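Local coordinates for protein cytidylyltransferase (Leptospira borgpetersenii serovar Hardjo-bovis, PDB 6OEW) that belongs to the cytidylyltransferase family, probably transfers nucleotidyl groups in a metal-dependent way and binds a magnesium ion in this crystal, at residues G33-L38 with L218-S223; D108-D113 with E208-C213; Y197-D202 with E229-N234. One frame throughout, in Å; residues are numbered along the deposited sequence.

Contact 1 of 3, residues G33-L38 with L218-S223; sequences GDTTIL and LSKEFS
Asp34 and Thr35, the residues of 33-38 that Lys220 touches, lie where the backbone reverses direction: Gly33 takes a positive phi of 58° and Asp34 returns to ordinary values, a pair close to those of a type II' turn. Thr35 and Thr36 are then extended, and the chain passes into helix 37-45 with Thr36 at its N-cap, its OG1 bonded to Gly39 N. The other segment, 218-223, is an irregular loop. Ser219 OG accepts from Glu221 N at 3.1 Å, an ST turn that bends the backbone around Lys220. Ser223 is the N-cap of helix 224-233; its side chain caps a backbone N just inside the helix and Asp226 OD1 accepts from Ser223 N, as in a capping box.

One long side chain makes the connection. Lys220 leaves its backbone toward 33-38, runs almost fully extended through CD and CE, and kinks at its last torsion (chi4 72°), which turns NZ onto the carboxylate of Asp34. NZ donates to OD1 at 2.8 Å in a salt bridge, arriving on the syn side but 27° out of the carboxylate plane. The contact thus ties the tip of the small antiparallel hairpin made by strands 31-32 and 35-36 to the loop between helices 204-214 and 224-233. Just behind the ammonium group, Lys220 CE lies 4.0 Å from Thr35 CG2, so the methyl packs against the aliphatic end of the lysine. Water 1 lies beside the ion pair, accepting from Asp34 N at 2.9 Å and, more weakly, from Lys220 NZ. Glu43, on helix 37-45, forms a second salt bridge with NZ; two carboxylates therefore share the ammonium group and would be expected to favour its protonated state at this surface site.

Contact 2 of 3, residues D108-D113 with E208-C213; sequences DCPLID and ETLKSC. With MG (magnesium ion), chain C.
Leu111 and Leu210 both hold CG anti to the carbonyl carbon (chi1 -55° and -67°), and from these positions their branched ends run antiparallel, overlapping side by side. The closest approach is between Leu111 CD1 and Leu210 CD2, at 3.5 Å, with Leu111 CG also near that same CD2 methyl. The other methyl of Leu210 is taken up by the proline: CD1 lies 4.1 Å from Pro110 CG, the leucine lying nearly perpendicular to the proline side chain. One helical turn after Leu210, Cys213 presents its CB to Leu111 CD1 at 4.2 Å, so this methyl touches two successive turns of helix 204-214.

The interface is wholly apolar and buried. Phe32 packs against both leucines, while Leu227 of helix 224-233 touches both Leu111 and Cys213. A type I beta turn from Cys109 to Ile112, closed by Ile112 N donating to Cys109 O, sets Pro110 and Leu111 side by side facing the helix.

At the other end of the loop, Asp108 points its carboxylate to a magnesium ion, bound through OD2 at 1.9 Å together with waters 2, 3 and 4. Thr106 OG1 bonds to the second oxygen, OD1, and so steadies the carboxylate. An acidic metal ligand in the loop just after a central strand of the mixed sheet, here 101-106, is consistent with the GT-A-like nucleotidyltransferase fold.

Contact 3 of 3, residues Y197-D202 with E229-N234; sequences YRLTID and EVIKKN
Tyr197 lies against Ile231 and Lys232 of helix 224-233. From CB, which points to the helix, the first torsion (chi1 -63°) sends the ring alongside Ile231, the two side chains running in opposite directions. CD1 is the first ring atom to meet the isoleucine, 3.9 Å from its CG2. Further out, CE1 comes to 3.5 Å from that same methyl, which approaches the ring obliquely. On the other flank CE2 lies 3.8 Å from Lys232 NZ, which lies at the rim of the ring, in its plane. The hydroxyl finishes the path: OH accepts a hydrogen bond from Lys232 NZ at 3.1 Å, the lysine lying roughly at right angles to the tyrosine and bending at its last torsion (chi4 -59°) to bring NZ over to the oxygen.

Leu199, two residues on, extends the apolar part. It and Ile231 meet tip to tip, with Leu199 CD1 4.1 Å from Ile231 CD1, so that the isoleucine uses CG2 for the tyrosine and CD1 for the leucine. Cys213 of helix 204-214 also touches Leu199, so loop 197-202, helix 204-214 and helix 224-233 meet here.

Water 5 lies between Tyr197 OH, 3.3 Å away, and the backbone Ile231 O, to which it donates at 3.0 Å. At the end of the helix, Asn234 ND2 bonds to Val230 O, a carbonyl that also accepts from Asn234 N. With the lysine donating to it, the phenol oxygen is probably polarised by the nearby positive charge; the ring carbons pack against Ile231 while the hydroxyl accepts from Lys232, so one residue meets the helix by both apolar and polar contact.

The six segments follow one another as 33-38, 108-113, 197-202, 208-213, 218-223 and 229-234, so contact 3 crosses both of the others along the chain, while contact 2 falls entirely within the span of contact 1. The centres of contacts 1 and 2 are about 9 Å apart. Those of contacts 2 and 3 are about 8 Å apart. Contacts 1 and 3 lie about 15 Å apart between centres, which puts contact 2 in the middle. Helices 204-214 and 224-233, with the loop joining them, supply the second segment each time. This C-terminal pair is thereby packed against the magnesium-bearing loop, where Asp108 O probably accepts from Thr200 OG1 and Ile201 N, directly joining contacts 2 and 3.

Contact 1 of 3, residues G33-L38 with L218-S223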
ATOM      1  N   GLY A  33      -8.511  13.904   8.472  1.00 47.72           N
ATOM      2  CA  GLY A  33      -9.442  13.555   9.532  1.00 47.61           C
ATOM      3  C   GLY A  33      -8.931  14.098  10.850  1.00 52.26           C
ATOM      4  O   GLY A  33      -8.453  15.235  10.936  1.00 48.35           O
ATOM      5  N   ASP A  34      -8.994  13.278  11.896  1.00 47.06           N
ATOM      6  CA  ASP A  34      -8.446  13.687  13.181  1.00 47.80           C
ATOM      7  C   ASP A  34      -7.001  13.245  13.366  1.00 44.81           C
ATOM      8  O   ASP A  34      -6.499  13.263  14.495  1.00 48.53           O
ATOM      9  CB  ASP A  34      -9.315  13.168  14.329  1.00 49.02           C
ATOM     10  CG  ASP A  34      -9.332  11.649  14.423  1.00 51.78           C
ATOM     11  OD1 ASP A  34      -8.763  10.958  13.551  1.00 48.25           O
ATOM     12  OD2 ASP A  34      -9.919  11.143  15.396  1.00 54.81           O
ATOM     13  N   THR A  35      -6.314  12.871  12.285  1.00 43.63           N
ATOM     14  CA  THR A  35      -4.950  12.375  12.411  1.00 43.14           C
ATOM     15  C   THR A  35      -4.088  12.888  11.254  1.00 44.77           C
ATOM     16  O   THR A  35      -4.263  14.027  10.805  1.00 43.12           O
ATOM     17  CB  THR A  35      -4.981  10.836  12.517  1.00 40.06           C
ATOM     18  OG1 THR A  35      -3.658  10.311  12.694  1.00 40.07           O
ATOM     19  CG2 THR A  35      -5.650  10.192  11.291  1.00 39.25           C
ATOM     20  N   THR A  36      -3.133  12.089  10.796  1.00 40.35           N
ATOM     21  CA  THR A  36      -2.318  12.362   9.619  1.00 38.95           C
ATOM     22  C   THR A  36      -2.693  11.405   8.492  1.00 39.91           C
ATOM     23  O   THR A  36      -3.402  10.406   8.692  1.00 31.48           O
ATOM     24  CB  THR A  36      -0.829  12.214   9.950  1.00 39.35           C
ATOM     25  OG1 THR A  36      -0.592  10.853  10.363  1.00 34.65           O
ATOM     26  CG2 THR A  36      -0.422  13.187  11.072  1.00 37.46           C
ATOM     27  N   ILE A  37      -2.188  11.700   7.290  1.00 30.61           N
ATOM     28  CA  ILE A  37      -2.413  10.792   6.157  1.00 28.56           C
ATOM     29  C   ILE A  37      -1.962   9.373   6.509  1.00 30.65           C
ATOM     30  O   ILE A  37      -2.722   8.406   6.369  1.00 34.36           O
ATOM     31  CB  ILE A  37      -1.695  11.314   4.897  1.00 35.32           C
ATOM     32  CG1 ILE A  37      -2.490  12.475   4.275  1.00 35.46           C
ATOM     33  CG2 ILE A  37      -1.467  10.196   3.911  1.00 33.72           C
ATOM     34  CD1 ILE A  37      -3.706  12.027   3.491  1.00 37.84           C
ATOM     35  N   LEU A  38      -0.729   9.231   6.994  1.00 31.24           N
ATOM     36  CA  LEU A  38      -0.226   7.899   7.330  1.00 32.98           C
ATOM     37  C   LEU A  38      -0.952   7.313   8.537  1.00 33.77           C
ATOM     38  O   LEU A  38      -1.260   6.112   8.554  1.00 32.32           O
ATOM     39  CB  LEU A  38       1.283   7.945   7.583  1.00 28.46           C
ATOM     40  CG  LEU A  38       1.955   6.599   7.927  1.00 32.51           C
ATOM     41  CD1 LEU A  38       1.630   5.480   6.915  1.00 31.75           C
ATOM     42  CD2 LEU A  38       3.458   6.778   8.018  1.00 30.31           C
ATOM     43  N   LEU A 218     -18.573   8.641   8.943  1.00 56.85           N
ATOM     44  CA  LEU A 218     -18.493   9.042  10.335  1.00 61.37           C
ATOM     45  C   LEU A 218     -17.344   8.368  11.074  1.00 71.81           C
ATOM     46  O   LEU A 218     -16.890   8.893  12.097  1.00 81.46           O
ATOM     47  CB  LEU A 218     -19.852   8.765  10.977  1.00 63.41           C
ATOM     48  CG  LEU A 218     -20.846   9.437  10.011  1.00 59.86           C
ATOM     49  CD1 LEU A 218     -22.294   9.079  10.237  1.00 58.89           C
ATOM     50  CD2 LEU A 218     -20.678  10.950  10.065  1.00 61.33           C
ATOM     51  N   SER A 219     -16.831   7.253  10.550  1.00 65.23           N
ATOM     52  CA  SER A 219     -15.667   6.597  11.127  1.00 54.17           C
ATOM     53  C   SER A 219     -14.651   6.305  10.029  1.00 49.15           C
ATOM     54  O   SER A 219     -14.830   6.733   8.882  1.00 46.66           O
ATOM     55  CB  SER A 219     -16.070   5.305  11.838  1.00 55.00           C
ATOM     56  OG  SER A 219     -16.290   4.254  10.904  1.00 51.88           O
ATOM     57  N   LYS A 220     -13.585   5.581  10.360  1.00 42.19           N
ATOM     58  CA  LYS A 220     -12.602   5.185   9.361  1.00 42.37           C
ATOM     59  C   LYS A 220     -12.828   3.759   8.872  1.00 44.40           C
ATOM     60  O   LYS A 220     -11.968   3.208   8.176  1.00 43.18           O
ATOM     61  CB  LYS A 220     -11.180   5.332   9.915  1.00 42.54           C
ATOM     62  CG  LYS A 220     -10.901   6.707  10.556  1.00 46.57           C
ATOM     63  CD  LYS A 220      -9.419   6.838  10.972  1.00 44.50           C
ATOM     64  CE  LYS A 220      -9.130   8.242  11.539  1.00 47.06           C
ATOM     65  NZ  LYS A 220      -9.736   8.392  12.873  1.00 45.58           N
ATOM     66  N   GLU A 221     -13.971   3.161   9.203  1.00 46.54           N
ATOM     67  CA  GLU A 221     -14.216   1.754   8.923  1.00 47.30           C
ATOM     68  C   GLU A 221     -14.946   1.523   7.601  1.00 50.88           C
ATOM     69  O   GLU A 221     -15.273   0.378   7.284  1.00 58.75           O
ATOM     70  CB  GLU A 221     -15.005   1.132  10.076  1.00 53.81           C
ATOM     71  CG  GLU A 221     -14.823  -0.370  10.193  1.00 60.68           C
ATOM     72  CD  GLU A 221     -15.578  -0.960  11.357  1.00 62.77           C
ATOM     73  OE1 GLU A 221     -16.201  -0.184  12.113  1.00 63.77           O
ATOM     74  OE2 GLU A 221     -15.537  -2.200  11.511  1.00 66.51           O
ATOM     75  N   PHE A 222     -15.185   2.568   6.814  1.00 47.47           N
ATOM     76  CA  PHE A 222     -15.956   2.425   5.587  1.00 44.43           C
ATOM     77  C   PHE A 222     -15.205   1.576   4.571  1.00 44.05           C
ATOM     78  O   PHE A 222     -13.975   1.563   4.529  1.00 44.49           O
ATOM     79  CB  PHE A 222     -16.270   3.792   4.995  1.00 47.06           C
ATOM     80  CG  PHE A 222     -15.043   4.638   4.716  1.00 43.25           C
ATOM     81  CD1 PHE A 222     -14.387   4.545   3.503  1.00 39.87           C
ATOM     82  CD2 PHE A 222     -14.575   5.548   5.660  1.00 42.47           C
ATOM     83  CE1 PHE A 222     -13.266   5.323   3.236  1.00 46.24           C
ATOM     84  CE2 PHE A 222     -13.465   6.334   5.399  1.00 43.82           C
ATOM     85  CZ  PHE A 222     -12.811   6.222   4.183  1.00 42.27           C
ATOM     86  N   SER A 223     -15.959   0.851   3.743  1.00 45.52           N
ATOM     87  CA  SER A 223     -15.335  -0.037   2.773  1.00 47.06           C
ATOM     88  C   SER A 223     -15.030   0.699   1.467  1.00 50.26           C
ATOM     89  O   SER A 223     -15.494   1.816   1.225  1.00 45.54           O
ATOM     90  CB  SER A 223     -16.228  -1.247   2.495  1.00 48.97           C
ATOM     91  OG  SER A 223     -17.302  -0.858   1.666  1.00 49.35           O
TER
HETATM   92  O   HOH W   1     -10.909  11.210  11.354  1.00 52.30           O

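Contact 2 of 3, residues D108-D113 with E208-C213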
ATOM      1  N   ASP A 108       1.225   6.157   0.231  1.00 29.32           N
ATOM      2  CA  ASP A 108       0.360   7.089  -0.484  1.00 36.85           C
ATOM      3  C   ASP A 108      -1.019   6.498  -0.760  1.00 34.37           C
ATOM      4  O   ASP A 108      -1.745   7.002  -1.625  1.00 33.44           O
ATOM      5  CB  ASP A 108       1.011   7.546  -1.777  1.00 43.83           C
ATOM      6  CG  ASP A 108       1.489   6.403  -2.596  1.00 41.12           C
ATOM      7  OD1 ASP A 108       0.978   5.260  -2.389  1.00 41.15           O
ATOM      8  OD2 ASP A 108       2.407   6.646  -3.412  1.00 51.98           O
ATOM      9  N   CYS A 109      -1.386   5.440  -0.044  1.00 27.32           N
ATOM     10  CA  CYS A 109      -2.693   4.798  -0.181  1.00 31.15           C
ATOM     11  C   CYS A 109      -3.471   4.851   1.133  1.00 32.55           C
ATOM     12  O   CYS A 109      -3.826   3.805   1.702  1.00 32.86           O
ATOM     13  CB  CYS A 109      -2.522   3.352  -0.631  1.00 35.18           C
ATOM     14  SG  CYS A 109      -1.829   3.178  -2.274  1.00 32.42           S
ATOM     15  N   PRO A 110      -3.788   6.049   1.620  1.00 32.40           N
ATOM     16  CA  PRO A 110      -4.381   6.158   2.960  1.00 36.30           C
ATOM     17  C   PRO A 110      -5.761   5.534   3.101  1.00 35.29           C
ATOM     18  O   PRO A 110      -6.162   5.271   4.240  1.00 42.16           O
ATOM     19  CB  PRO A 110      -4.447   7.671   3.180  1.00 39.18           C
ATOM     20  CG  PRO A 110      -4.574   8.227   1.788  1.00 36.42           C
ATOM     21  CD  PRO A 110      -3.623   7.380   1.001  1.00 32.87           C
ATOM     22  N   LEU A 111      -6.517   5.325   2.016  1.00 31.32           N
ATOM     23  CA  LEU A 111      -7.860   4.755   2.111  1.00 28.95           C
ATOM     24  C   LEU A 111      -7.881   3.267   1.806  1.00 32.24           C
ATOM     25  O   LEU A 111      -8.960   2.715   1.539  1.00 32.92           O
ATOM     26  CB  LEU A 111      -8.843   5.479   1.190  1.00 29.75           C
ATOM     27  CG  LEU A 111      -8.918   7.000   1.409  1.00 33.59           C
ATOM     28  CD1 LEU A 111     -10.053   7.615   0.636  1.00 33.84           C
ATOM     29  CD2 LEU A 111      -9.045   7.356   2.883  1.00 36.79           C
ATOM     30  N   ILE A 112      -6.715   2.614   1.853  1.00 30.01           N
ATOM     31  CA  ILE A 112      -6.627   1.175   1.628  1.00 35.41           C
ATOM     32  C   ILE A 112      -7.686   0.453   2.453  1.00 33.67           C
ATOM     33  O   ILE A 112      -7.980   0.836   3.592  1.00 32.27           O
ATOM     34  CB  ILE A 112      -5.204   0.698   1.971  1.00 35.65           C
ATOM     35  CG1 ILE A 112      -4.941  -0.688   1.379  1.00 37.65           C
ATOM     36  CG2 ILE A 112      -4.923   0.807   3.503  1.00 35.62           C
ATOM     37  CD1 ILE A 112      -4.558  -0.646  -0.094  1.00 42.24           C
ATOM     38  N   ASP A 113      -8.287  -0.579   1.860  1.00 29.11           N
ATOM     39  CA  ASP A 113      -9.413  -1.301   2.457  1.00 31.87           C
ATOM     40  C   ASP A 113      -8.900  -2.635   2.989  1.00 28.22           C
ATOM     41  O   ASP A 113      -8.376  -3.455   2.223  1.00 29.30           O
ATOM     42  CB  ASP A 113     -10.536  -1.501   1.433  1.00 33.46           C
ATOM     43  CG  ASP A 113     -11.778  -2.218   2.013  1.00 42.96           C
ATOM     44  OD1 ASP A 113     -11.649  -3.043   2.937  1.00 40.40           O
ATOM     45  OD2 ASP A 113     -12.893  -1.974   1.526  1.00 50.49           O
ATOM     46  N   GLU A 208      -7.103  17.204  -1.672  1.00 39.50           N
ATOM     47  CA  GLU A 208      -8.424  17.821  -1.567  0.57 41.48           C
ATOM     48  C   GLU A 208      -9.520  16.800  -1.839  1.00 41.27           C
ATOM     49  O   GLU A 208     -10.552  16.777  -1.159  1.00 42.09           O
ATOM     50  CB  GLU A 208      -8.541  18.980  -2.558  0.57 43.69           C
ATOM     51  CG  GLU A 208      -7.526  20.115  -2.354  0.57 46.97           C
ATOM     52  CD  GLU A 208      -7.553  21.163  -3.469  0.57 51.47           C
ATOM     53  OE1 GLU A 208      -8.108  20.899  -4.556  0.57 52.78           O
ATOM     54  OE2 GLU A 208      -7.012  22.261  -3.254  0.57 51.78           O
ATOM     55  N   THR A 209      -9.313  15.971  -2.865  1.00 40.50           N
ATOM     56  CA  THR A 209     -10.243  14.884  -3.187  1.00 40.39           C
ATOM     57  C   THR A 209     -10.405  13.931  -2.010  1.00 42.00           C
ATOM     58  O   THR A 209     -11.529  13.567  -1.625  1.00 42.79           O
ATOM     59  CB  THR A 209      -9.720  14.115  -4.408  1.00 39.82           C
ATOM     60  OG1 THR A 209      -9.663  14.996  -5.537  1.00 41.60           O
ATOM     61  CG2 THR A 209     -10.621  12.885  -4.736  1.00 39.87           C
ATOM     62  N   LEU A 210      -9.284  13.482  -1.449  1.00 37.15           N
ATOM     63  CA  LEU A 210      -9.335  12.527  -0.350  1.00 43.40           C
ATOM     64  C   LEU A 210      -9.966  13.153   0.882  1.00 42.37           C
ATOM     65  O   LEU A 210     -10.706  12.490   1.616  1.00 37.26           O
ATOM     66  CB  LEU A 210      -7.924  12.022  -0.038  1.00 34.20           C
ATOM     67  CG  LEU A 210      -7.285  11.174  -1.145  1.00 35.37           C
ATOM     68  CD1 LEU A 210      -5.812  11.037  -0.889  1.00 36.44           C
ATOM     69  CD2 LEU A 210      -7.933   9.782  -1.196  1.00 35.96           C
ATOM     70  N   LYS A 211      -9.691  14.434   1.120  1.00 39.78           N
ATOM     71  CA  LYS A 211     -10.331  15.110   2.242  1.00 44.24           C
ATOM     72  C   LYS A 211     -11.839  15.150   2.060  1.00 46.64           C
ATOM     73  O   LYS A 211     -12.597  14.970   3.022  1.00 44.17           O
ATOM     74  CB  LYS A 211      -9.755  16.519   2.395  1.00 40.65           C
ATOM     75  CG  LYS A 211      -8.461  16.514   3.195  1.00 39.91           C
ATOM     76  CD  LYS A 211      -7.729  17.892   3.180  1.00 42.89           C
ATOM     77  CE  LYS A 211      -8.614  19.099   3.067  1.00 51.13           C
ATOM     78  NZ  LYS A 211      -7.801  20.403   3.030  1.00 44.69           N
ATOM     79  N   SER A 212     -12.296  15.368   0.830  1.00 41.99           N
ATOM     80  CA  SER A 212     -13.731  15.368   0.588  1.00 49.55           C
ATOM     81  C   SER A 212     -14.325  13.975   0.800  1.00 48.15           C
ATOM     82  O   SER A 212     -15.387  13.837   1.418  1.00 44.39           O
ATOM     83  CB  SER A 212     -14.005  15.886  -0.818  1.00 47.96           C
ATOM     84  OG  SER A 212     -13.684  17.260  -0.883  1.00 52.47           O
ATOM     85  N   CYS A 213     -13.623  12.940   0.335  1.00 41.51           N
ATOM     86  CA  CYS A 213     -14.059  11.559   0.518  1.00 45.89           C
ATOM     87  C   CYS A 213     -14.390  11.256   1.969  1.00 48.69           C
ATOM     88  O   CYS A 213     -15.495  10.794   2.286  1.00 49.63           O
ATOM     89  CB  CYS A 213     -12.967  10.594   0.049  1.00 47.33           C
ATOM     90  SG  CYS A 213     -12.828  10.385  -1.709  1.00 43.39           S
TER
HETATM   91 MG    MG C 301       2.894   6.006  -5.153  1.00 59.90          MG
HETATM   92  O   HOH W   2       0.979   7.137  -6.047  1.00 43.07           O
HETATM   93  O   HOH W   3       3.848   8.281  -5.112  1.00 43.79           O
HETATM   94  O   HOH W   4       3.235   5.165  -7.383  1.00 57.28           O

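Contact 3 of 3, residues Y197-D202 with E229-N234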
ATOM      1  N   TYR A 197     -10.875   6.353 -11.268  1.00 47.23           N
ATOM      2  CA  TYR A 197     -10.802   7.113 -10.029  1.00 46.39           C
ATOM      3  C   TYR A 197      -9.391   7.063  -9.460  1.00 43.01           C
ATOM      4  O   TYR A 197      -8.751   6.008  -9.428  1.00 44.98           O
ATOM      5  CB  TYR A 197     -11.807   6.588  -9.004  1.00 42.54           C
ATOM      6  CG  TYR A 197     -13.242   6.738  -9.452  1.00 53.14           C
ATOM      7  CD1 TYR A 197     -13.841   7.999  -9.544  1.00 58.01           C
ATOM      8  CD2 TYR A 197     -13.997   5.628  -9.797  1.00 53.06           C
ATOM      9  CE1 TYR A 197     -15.161   8.129  -9.968  1.00 65.70           C
ATOM     10  CE2 TYR A 197     -15.312   5.749 -10.215  1.00 57.97           C
ATOM     11  CZ  TYR A 197     -15.890   6.997 -10.298  1.00 60.13           C
ATOM     12  OH  TYR A 197     -17.200   7.114 -10.717  1.00 62.52           O
ATOM     13  N   ARG A 198      -8.911   8.208  -9.006  1.00 41.02           N
ATOM     14  CA  ARG A 198      -7.572   8.318  -8.447  1.00 37.53           C
ATOM     15  C   ARG A 198      -7.688   8.650  -6.968  1.00 41.75           C
ATOM     16  O   ARG A 198      -8.110   9.748  -6.604  1.00 42.46           O
ATOM     17  CB  ARG A 198      -6.765   9.387  -9.174  1.00 38.64           C
ATOM     18  CG  ARG A 198      -5.388   9.585  -8.556  1.00 37.09           C
ATOM     19  CD  ARG A 198      -4.615  10.681  -9.316  1.00 52.14           C
ATOM     20  NE  ARG A 198      -4.157  10.197 -10.614  1.00 57.96           N
ATOM     21  CZ  ARG A 198      -3.020   9.525 -10.806  1.00 63.79           C
ATOM     22  NH1 ARG A 198      -2.208   9.246  -9.782  1.00 46.84           N
ATOM     23  NH2 ARG A 198      -2.692   9.125 -12.032  1.00 67.77           N
ATOM     24  N   LEU A 199      -7.308   7.706  -6.118  1.00 34.69           N
ATOM     25  CA  LEU A 199      -7.442   7.879  -4.679  1.00 39.60           C
ATOM     26  C   LEU A 199      -6.098   7.702  -3.980  1.00 39.17           C
ATOM     27  O   LEU A 199      -6.040   7.366  -2.794  1.00 34.94           O
ATOM     28  CB  LEU A 199      -8.507   6.914  -4.132  1.00 34.45           C
ATOM     29  CG  LEU A 199      -9.898   7.190  -4.733  1.00 36.83           C
ATOM     30  CD1 LEU A 199     -10.925   6.140  -4.330  1.00 41.64           C
ATOM     31  CD2 LEU A 199     -10.383   8.586  -4.357  1.00 42.85           C
ATOM     32  N   THR A 200      -5.012   7.931  -4.698  1.00 35.90           N
ATOM     33  CA  THR A 200      -3.694   7.996  -4.100  1.00 31.89           C
ATOM     34  C   THR A 200      -3.342   9.469  -3.889  1.00 32.42           C
ATOM     35  O   THR A 200      -4.036  10.364  -4.394  1.00 36.93           O
ATOM     36  CB  THR A 200      -2.686   7.277  -5.004  1.00 42.20           C
ATOM     37  OG1 THR A 200      -1.385   7.307  -4.413  1.00 60.39           O
ATOM     38  CG2 THR A 200      -2.674   7.896  -6.374  1.00 33.72           C
ATOM     39  N   ILE A 201      -2.327   9.729  -3.068  1.00 32.17           N
ATOM     40  CA  ILE A 201      -1.949  11.115  -2.771  1.00 35.00           C
ATOM     41  C   ILE A 201      -0.555  11.376  -3.332  1.00 35.13           C
ATOM     42  O   ILE A 201       0.457  10.865  -2.830  1.00 34.19           O
ATOM     43  CB  ILE A 201      -2.040  11.445  -1.273  1.00 33.38           C
ATOM     44  CG1 ILE A 201      -1.582  12.893  -1.048  1.00 35.81           C
ATOM     45  CG2 ILE A 201      -1.267  10.425  -0.398  1.00 34.31           C
ATOM     46  CD1 ILE A 201      -2.226  13.542   0.130  1.00 39.63           C
ATOM     47  N   ASP A 202      -0.523  12.156  -4.407  1.00 35.10           N
ATOM     48  CA  ASP A 202       0.691  12.646  -5.014  1.00 37.22           C
ATOM     49  C   ASP A 202       0.645  14.137  -5.299  1.00 38.30           C
ATOM     50  O   ASP A 202       1.698  14.714  -5.571  1.00 39.82           O
ATOM     51  CB  ASP A 202       0.977  11.914  -6.328  1.00 38.34           C
ATOM     52  CG  ASP A 202       1.391  10.477  -6.118  1.00 41.86           C
ATOM     53  OD1 ASP A 202       2.397  10.236  -5.399  1.00 42.01           O
ATOM     54  OD2 ASP A 202       0.705   9.601  -6.687  1.00 43.24           O
ATOM     55  N   GLU A 229     -19.380   4.277  -4.133  1.00 48.13           N
ATOM     56  CA  GLU A 229     -20.790   4.645  -4.249  1.00 52.59           C
ATOM     57  C   GLU A 229     -21.024   6.087  -3.825  1.00 51.06           C
ATOM     58  O   GLU A 229     -21.837   6.788  -4.432  1.00 53.24           O
ATOM     59  CB  GLU A 229     -21.663   3.690  -3.435  1.00 52.71           C
ATOM     60  CG  GLU A 229     -21.814   2.317  -4.073  1.00 66.19           C
ATOM     61  CD  GLU A 229     -22.385   2.378  -5.487  1.00 76.58           C
ATOM     62  OE1 GLU A 229     -23.232   3.258  -5.764  1.00 78.28           O
ATOM     63  OE2 GLU A 229     -21.979   1.546  -6.326  1.00 78.44           O
ATOM     64  N   VAL A 230     -20.307   6.557  -2.804  1.00 50.26           N
ATOM     65  CA  VAL A 230     -20.440   7.951  -2.386  1.00 53.94           C
ATOM     66  C   VAL A 230     -19.888   8.896  -3.454  1.00 52.38           C
ATOM     67  O   VAL A 230     -20.479   9.948  -3.731  1.00 56.89           O
ATOM     68  CB  VAL A 230     -19.759   8.163  -1.019  1.00 57.64           C
ATOM     69  CG1 VAL A 230     -19.395   9.617  -0.813  1.00 62.57           C
ATOM     70  CG2 VAL A 230     -20.681   7.708   0.096  1.00 61.73           C
ATOM     71  N   ILE A 231     -18.752   8.545  -4.063  1.00 47.94           N
ATOM     72  CA  ILE A 231     -18.206   9.329  -5.173  1.00 52.66           C
ATOM     73  C   ILE A 231     -19.178   9.343  -6.348  1.00 55.94           C
ATOM     74  O   ILE A 231     -19.392  10.383  -6.991  1.00 52.78           O
ATOM     75  CB  ILE A 231     -16.826   8.782  -5.593  1.00 46.18           C
ATOM     76  CG1 ILE A 231     -15.775   9.002  -4.495  1.00 44.75           C
ATOM     77  CG2 ILE A 231     -16.379   9.413  -6.905  1.00 47.14           C
ATOM     78  CD1 ILE A 231     -14.476   8.194  -4.676  1.00 41.63           C
ATOM     79  N   LYS A 232     -19.805   8.198  -6.640  1.00 52.02           N
ATOM     80  CA  LYS A 232     -20.772   8.172  -7.730  1.00 55.05           C
ATOM     81  C   LYS A 232     -21.990   9.041  -7.428  1.00 62.53           C
ATOM     82  O   LYS A 232     -22.555   9.649  -8.347  1.00 63.40           O
ATOM     83  CB  LYS A 232     -21.192   6.730  -8.035  1.00 56.13           C
ATOM     84  CG  LYS A 232     -20.086   5.933  -8.726  1.00 64.27           C
ATOM     85  CD  LYS A 232     -20.586   4.585  -9.257  1.00 73.73           C
ATOM     86  CE  LYS A 232     -19.455   3.783  -9.925  1.00 72.54           C
ATOM     87  NZ  LYS A 232     -18.816   4.486 -11.082  1.00 68.01           N
ATOM     88  N   LYS A 233     -22.401   9.125  -6.159  1.00 61.41           N
ATOM     89  CA  LYS A 233     -23.539   9.970  -5.805  1.00 62.12           C
ATOM     90  C   LYS A 233     -23.151  11.438  -5.686  1.00 59.23           C
ATOM     91  O   LYS A 233     -24.005  12.315  -5.870  1.00 61.83           O
ATOM     92  CB  LYS A 233     -24.164   9.497  -4.492  1.00 61.53           C
ATOM     93  N   ASN A 234     -21.886  11.724  -5.383  1.00 56.64           N
ATOM     94  CA  ASN A 234     -21.382  13.086  -5.216  1.00 60.32           C
ATOM     95  C   ASN A 234     -20.175  13.279  -6.125  1.00 55.46           C
ATOM     96  O   ASN A 234     -19.040  13.376  -5.649  1.00 53.07           O
ATOM     97  CB  ASN A 234     -21.017  13.346  -3.753  1.00 56.52           C
ATOM     98  CG  ASN A 234     -22.188  13.112  -2.818  1.00 64.38           C
ATOM     99  OD1 ASN A 234     -22.971  14.024  -2.551  1.00 64.31           O
ATOM    100  ND2 ASN A 234     -22.333  11.876  -2.338  1.00 60.68           N
TER
HETATM  101  O   HOH W   5     -18.529   9.974  -9.861  1.00 48.08           O